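Local atomic coordinates of RND efflux system, outer membrane lipoprotein, NodT family (Burkholderia mallei, PDB entry 6U94), a protein that probably serves as the outer-membrane channel component of an RND-type efflux system, a lipoprotein of the outer membrane factor family. Residues N296-I299 with G300-R303; H369-Q372 with D373-E377. One frame throughout, in Å; residues are numbered along the deposited sequence.

Contact 1 of 2, residues N296-I299 with G300-R303; sequences NAQI and GAAR. Unlike the reference sequence in segment 296-299: Gln298 (reference Asn).
Arg303 N donates to Ile299 O at 2.8 Å, with the hydrogen aimed at the oxygen at 161°. One residue earlier, Ala302 N reaches Gln298 O at 3.1 Å. A third and weak bond comes from a side chain: the amide oxygen of Gln298, OE1, accepts from Gly300 N at 3.2 Å. Gln298 is the N-cap of helix 299-306, and the example illustrates how a helix start is supplied with an acceptor for an NH that has no preceding turn to bond to. The chain of Gln298 bends at its second torsion (chi2 73°), which folds the amide back over the first turn. Just upstream, Asn296, with its positive phi, is the C-prime residue of the Schellman motif that ends helix 283-294, so one helix closes and the next is capped within a few residues. The fold of Gln298 also lays its CG against Ala301, 3.4 Å from CB. One turn of the helix apart, Ile299 and Arg303 meet: Ile299 turns its CG2 branch, which stands opposite the backbone N, to Arg303 NE at 3.9 Å, and the two side chains cross at a slant. NE itself is engaged in a salt bridge with Glu289 of helix 283-294. Ile299 rests on that same helix through Leu292 and Ile293, while Ala301 packs against Leu341 and Ile343, and Ala302 against Tyr367 of helix 362-415.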
ATOM      1  N   ASN A 296      23.680  16.352 -23.908  1.00 76.02           N
ATOM      2  CA  ASN A 296      23.733  16.201 -25.363  1.00 72.37           C
ATOM      3  C   ASN A 296      23.538  14.765 -25.833  1.00 68.50           C
ATOM      4  O   ASN A 296      23.922  14.427 -26.957  1.00 70.42           O
ATOM      5  CB  ASN A 296      25.041  16.755 -25.940  1.00 77.39           C
ATOM      6  CG  ASN A 296      24.845  18.067 -26.652  1.00 79.44           C
ATOM      7  OD1 ASN A 296      23.741  18.378 -27.098  1.00 79.89           O
ATOM      8  ND2 ASN A 296      25.912  18.845 -26.768  1.00 84.99           N
ATOM      9  N   ALA A 297      22.943  13.906 -25.013  1.00 68.93           N
ATOM     10  CA  ALA A 297      22.666  12.554 -25.470  1.00 61.89           C
ATOM     11  C   ALA A 297      21.345  12.510 -26.229  1.00 58.06           C
ATOM     12  O   ALA A 297      20.472  13.364 -26.056  1.00 58.27           O
ATOM     13  CB  ALA A 297      22.637  11.576 -24.291  1.00 60.67           C
ATOM     14  N   GLN A 298      21.213  11.503 -27.091  1.00 57.45           N
ATOM     15  CA  GLN A 298      19.960  11.233 -27.787  1.00 60.47           C
ATOM     16  C   GLN A 298      19.142  10.238 -26.962  1.00 63.44           C
ATOM     17  O   GLN A 298      19.561   9.092 -26.754  1.00 58.67           O
ATOM     18  CB  GLN A 298      20.239  10.717 -29.201  1.00 69.43           C
ATOM     19  CG  GLN A 298      19.282   9.665 -29.750  1.00 77.28           C
ATOM     20  CD  GLN A 298      17.907  10.182 -30.146  1.00 86.45           C
ATOM     21  OE1 GLN A 298      17.362  11.102 -29.535  1.00 93.83           O
ATOM     22  NE2 GLN A 298      17.331   9.567 -31.174  1.00 86.57           N
ATOM     23  N   ILE A 299      17.982  10.686 -26.481  1.00 64.47           N
ATOM     24  CA  ILE A 299      17.174   9.873 -25.575  1.00 59.18           C
ATOM     25  C   ILE A 299      16.621   8.653 -26.294  1.00 54.46           C
ATOM     26  O   ILE A 299      16.541   7.559 -25.718  1.00 54.64           O
ATOM     27  CB  ILE A 299      16.051  10.726 -24.962  1.00 60.77           C
ATOM     28  CG1 ILE A 299      16.661  11.824 -24.115  1.00 69.91           C
ATOM     29  CG2 ILE A 299      15.133   9.877 -24.096  1.00 59.42           C
ATOM     30  CD1 ILE A 299      17.539  11.305 -23.011  1.00 71.38           C
ATOM     31  N   GLY A 300      16.233   8.818 -27.557  1.00 53.15           N
ATOM     32  CA  GLY A 300      15.768   7.678 -28.328  1.00 54.73           C
ATOM     33  C   GLY A 300      16.787   6.557 -28.380  1.00 57.56           C
ATOM     34  O   GLY A 300      16.453   5.385 -28.185  1.00 64.11           O
ATOM     35  N   ALA A 301      18.051   6.907 -28.630  1.00 53.78           N
ATOM     36  CA  ALA A 301      19.118   5.910 -28.602  1.00 52.36           C
ATOM     37  C   ALA A 301      19.240   5.271 -27.227  1.00 48.92           C
ATOM     38  O   ALA A 301      19.539   4.077 -27.115  1.00 53.17           O
ATOM     39  CB  ALA A 301      20.451   6.544 -28.995  1.00 51.26           C
ATOM     40  N   ALA A 302      19.046   6.062 -26.169  1.00 43.30           N
ATOM     41  CA  ALA A 302      19.193   5.539 -24.817  1.00 49.02           C
ATOM     42  C   ALA A 302      18.045   4.600 -24.464  1.00 52.92           C
ATOM     43  O   ALA A 302      18.253   3.579 -23.801  1.00 53.10           O
ATOM     44  CB  ALA A 302      19.285   6.695 -23.820  1.00 47.94           C
ATOM     45  N   ARG A 303      16.827   4.925 -24.905  1.00 54.73           N
ATOM     46  CA  ARG A 303      15.697   4.029 -24.691  1.00 54.59           C
ATOM     47  C   ARG A 303      15.887   2.724 -25.450  1.00 57.90           C
ATOM     48  O   ARG A 303      15.629   1.639 -24.918  1.00 57.74           O
ATOM     49  CB  ARG A 303      14.397   4.709 -25.114  1.00 50.55           C
ATOM     50  CG  ARG A 303      13.879   5.740 -24.128  1.00 51.37           C
ATOM     51  CD  ARG A 303      12.587   6.351 -24.636  1.00 53.71           C
ATOM     52  NE  ARG A 303      12.114   7.437 -23.784  1.00 54.52           N
ATOM     53  CZ  ARG A 303      11.059   8.194 -24.065  1.00 54.18           C
ATOM     54  NH1 ARG A 303      10.364   7.988 -25.176  1.00 50.52           N
ATOM     55  NH2 ARG A 303      10.697   9.162 -23.234  1.00 56.70           N
TER

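Contact 2 of 2, residues H369-Q372 with D373-E377; sequences HTIQ and DAFRE
Ile371 and Phe375, one helical turn apart, lie side by side and point the same way, with the CG2 branch of the isoleucine against the CD1-CE1 side of the ring. The touch is apolar, Ile371 CG2 to Phe375 CE1 at 3.6 Å. Phe375 places its CG anti to its own carbonyl carbon (chi1 -83°), which swings the ring back toward the preceding turn; there CD1 comes to 3.1 Å from Ile371 O, a carbonyl at the edge of the ring and in its plane. That oxygen also accepts the backbone bond from Phe375 N, at 3.0 Å. Gln372 and Arg376 form a second such pair, side by side and pointing the same way, but with amide and guanidinium planes 55° apart. Arg376 starts extended and bends at its third torsion (chi3 -57°), bringing its guanidinium up beside the glutamine amide; the polar partner of Arg376 NH2 is Val331 O. On another line Asp373 leans back over the earlier turn, its CG 3.5 Å from His369 O, the oxygen that Asp373 N also bonds at 2.9 Å. Such pairing of residues four apart is the regular pattern of an alpha-helix, and here one such pair, Ile371 with Phe375, is apolar and another, Gln372 with Arg376, is polar. Within the fold, this part of the long helix 362-415 lays Thr370 and Ala374 against Ile285 of helix 283-294, presents Ile371 to Phe307 and Gln372 to Trp333 in neighbouring loops, and ties Glu377 to Arg282 by a salt bridge.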
ATOM      1  N   HIS A 369      20.587   2.170 -14.514  1.00 64.65           N
ATOM      2  CA  HIS A 369      20.237   1.628 -13.205  1.00 72.12           C
ATOM      3  C   HIS A 369      18.850   2.077 -12.766  1.00 69.01           C
ATOM      4  O   HIS A 369      18.112   1.307 -12.140  1.00 68.45           O
ATOM      5  CB  HIS A 369      21.282   2.041 -12.168  1.00 82.08           C
ATOM      6  CG  HIS A 369      22.626   1.424 -12.388  1.00 95.88           C
ATOM      7  ND1 HIS A 369      22.789   0.193 -12.987  1.00100.30           N
ATOM      8  CD2 HIS A 369      23.871   1.868 -12.096  1.00101.69           C
ATOM      9  CE1 HIS A 369      24.077  -0.096 -13.051  1.00104.10           C
ATOM     10  NE2 HIS A 369      24.755   0.904 -12.517  1.00104.45           N
ATOM     11  N   THR A 370      18.482   3.322 -13.076  1.00 62.38           N
ATOM     12  CA  THR A 370      17.166   3.824 -12.695  1.00 57.69           C
ATOM     13  C   THR A 370      16.055   3.039 -13.378  1.00 54.88           C
ATOM     14  O   THR A 370      14.970   2.873 -12.809  1.00 59.09           O
ATOM     15  CB  THR A 370      17.065   5.321 -13.019  1.00 57.43           C
ATOM     16  OG1 THR A 370      18.020   6.043 -12.231  1.00 56.59           O
ATOM     17  CG2 THR A 370      15.667   5.864 -12.725  1.00 50.45           C
ATOM     18  N   ILE A 371      16.310   2.527 -14.582  1.00 53.95           N
ATOM     19  CA  ILE A 371      15.301   1.741 -15.283  1.00 52.57           C
ATOM     20  C   ILE A 371      15.192   0.342 -14.689  1.00 58.13           C
ATOM     21  O   ILE A 371      14.087  -0.190 -14.530  1.00 58.06           O
ATOM     22  CB  ILE A 371      15.617   1.704 -16.790  1.00 54.08           C
ATOM     23  CG1 ILE A 371      15.492   3.106 -17.389  1.00 51.21           C
ATOM     24  CG2 ILE A 371      14.703   0.721 -17.519  1.00 38.51           C
ATOM     25  CD1 ILE A 371      15.908   3.181 -18.833  1.00 50.92           C
ATOM     26  N   GLN A 372      16.327  -0.278 -14.351  1.00 59.20           N
ATOM     27  CA  GLN A 372      16.274  -1.603 -13.739  1.00 65.39           C
ATOM     28  C   GLN A 372      15.580  -1.552 -12.384  1.00 62.39           C
ATOM     29  O   GLN A 372      14.775  -2.433 -12.058  1.00 65.06           O
ATOM     30  CB  GLN A 372      17.676  -2.191 -13.592  1.00 73.28           C
ATOM     31  CG  GLN A 372      17.658  -3.615 -13.039  0.80 82.34           C
ATOM     32  CD  GLN A 372      19.039  -4.174 -12.769  0.55 89.46           C
ATOM     33  OE1 GLN A 372      20.046  -3.479 -12.917  1.00 98.83           O
ATOM     34  NE2 GLN A 372      19.096  -5.441 -12.366  1.00 88.27           N
ATOM     35  N   ASP A 373      15.874  -0.523 -11.583  1.00 60.39           N
ATOM     36  CA  ASP A 373      15.208  -0.381 -10.292  1.00 59.36           C
ATOM     37  C   ASP A 373      13.719  -0.116 -10.464  1.00 62.07           C
ATOM     38  O   ASP A 373      12.904  -0.586  -9.664  1.00 67.89           O
ATOM     39  CB  ASP A 373      15.858   0.739  -9.480  1.00 60.09           C
ATOM     40  CG  ASP A 373      17.208   0.345  -8.922  1.00 65.77           C
ATOM     41  OD1 ASP A 373      17.635  -0.802  -9.161  1.00 70.09           O
ATOM     42  OD2 ASP A 373      17.843   1.182  -8.245  1.00 70.55           O
ATOM     43  N   ALA A 374      13.341   0.630 -11.504  1.00 56.46           N
ATOM     44  CA  ALA A 374      11.928   0.909 -11.734  1.00 52.80           C
ATOM     45  C   ALA A 374      11.162  -0.364 -12.074  1.00 56.72           C
ATOM     46  O   ALA A 374      10.078  -0.613 -11.530  1.00 51.04           O
ATOM     47  CB  ALA A 374      11.768   1.945 -12.844  1.00 53.11           C
ATOM     48  N   PHE A 375      11.703  -1.178 -12.988  1.00 56.98           N
ATOM     49  CA  PHE A 375      11.051  -2.431 -13.350  1.00 57.69           C
ATOM     50  C   PHE A 375      11.016  -3.388 -12.167  1.00 60.95           C
ATOM     51  O   PHE A 375       9.980  -3.998 -11.882  1.00 59.70           O
ATOM     52  CB  PHE A 375      11.765  -3.076 -14.538  1.00 57.38           C
ATOM     53  CG  PHE A 375      11.332  -2.539 -15.870  1.00 55.76           C
ATOM     54  CD1 PHE A 375      11.819  -1.321 -16.334  1.00 51.98           C
ATOM     55  CD2 PHE A 375      10.448  -3.251 -16.664  1.00 48.30           C
ATOM     56  CE1 PHE A 375      11.422  -0.824 -17.566  1.00 49.00           C
ATOM     57  CE2 PHE A 375      10.048  -2.765 -17.893  1.00 48.71           C
ATOM     58  CZ  PHE A 375      10.538  -1.543 -18.346  1.00 54.44           C
ATOM     59  N   ARG A 376      12.146  -3.533 -11.470  1.00 63.84           N
ATOM     60  CA  ARG A 376      12.194  -4.399 -10.299  1.00 61.91           C
ATOM     61  C   ARG A 376      11.176  -3.965  -9.254  1.00 61.97           C
ATOM     62  O   ARG A 376      10.507  -4.802  -8.640  1.00 62.90           O
ATOM     63  CB  ARG A 376      13.605  -4.404  -9.710  1.00 65.44           C
ATOM     64  CG  ARG A 376      13.783  -5.339  -8.515  1.00 73.77           C
ATOM     65  CD  ARG A 376      15.231  -5.360  -8.045  1.00 79.39           C
ATOM     66  NE  ARG A 376      16.147  -5.754  -9.114  1.00 85.17           N
ATOM     67  CZ  ARG A 376      16.409  -7.017  -9.442  1.00 90.88           C
ATOM     68  NH1 ARG A 376      15.821  -8.010  -8.786  1.00 92.79           N
ATOM     69  NH2 ARG A 376      17.255  -7.289 -10.427  1.00 90.90           N
ATOM     70  N   GLU A 377      11.037  -2.653  -9.053  1.00 57.95           N
ATOM     71  CA  GLU A 377      10.050  -2.141  -8.108  1.00 55.67           C
ATOM     72  C   GLU A 377       8.633  -2.504  -8.535  1.00 58.92           C
ATOM     73  O   GLU A 377       7.780  -2.807  -7.692  1.00 58.33           O
ATOM     74  CB  GLU A 377      10.203  -0.629  -7.986  1.00 53.92           C
ATOM     75  CG  GLU A 377       9.310   0.030  -6.969  1.00 52.17           C
ATOM     76  CD  GLU A 377       9.641   1.503  -6.798  1.00 57.14           C
ATOM     77  OE1 GLU A 377       9.614   2.254  -7.800  1.00 57.49           O
ATOM     78  OE2 GLU A 377       9.954   1.903  -5.663  1.00 59.04           O
TER

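Overall arrangement
The two contacts follow one another along the chain, contact 1 at the start of the short helix 299-306 and contact 2 within the long helix 362-415. Their centres are 18 Å apart, and although their nearest atoms approach to about 6 Å they do not touch. What joins them is shared surroundings: both border helix 283-294, contact 1 through Glu289, Leu292 and Ile293, contact 2 through Asp284 and Ile285. Tyr367, just before 369-372 on the same helix, meets Ala302 and Arg303. Contact 1 lies farther out, 34 Å from the centre of the chain against 19 Å for contact 2, on the same side of it.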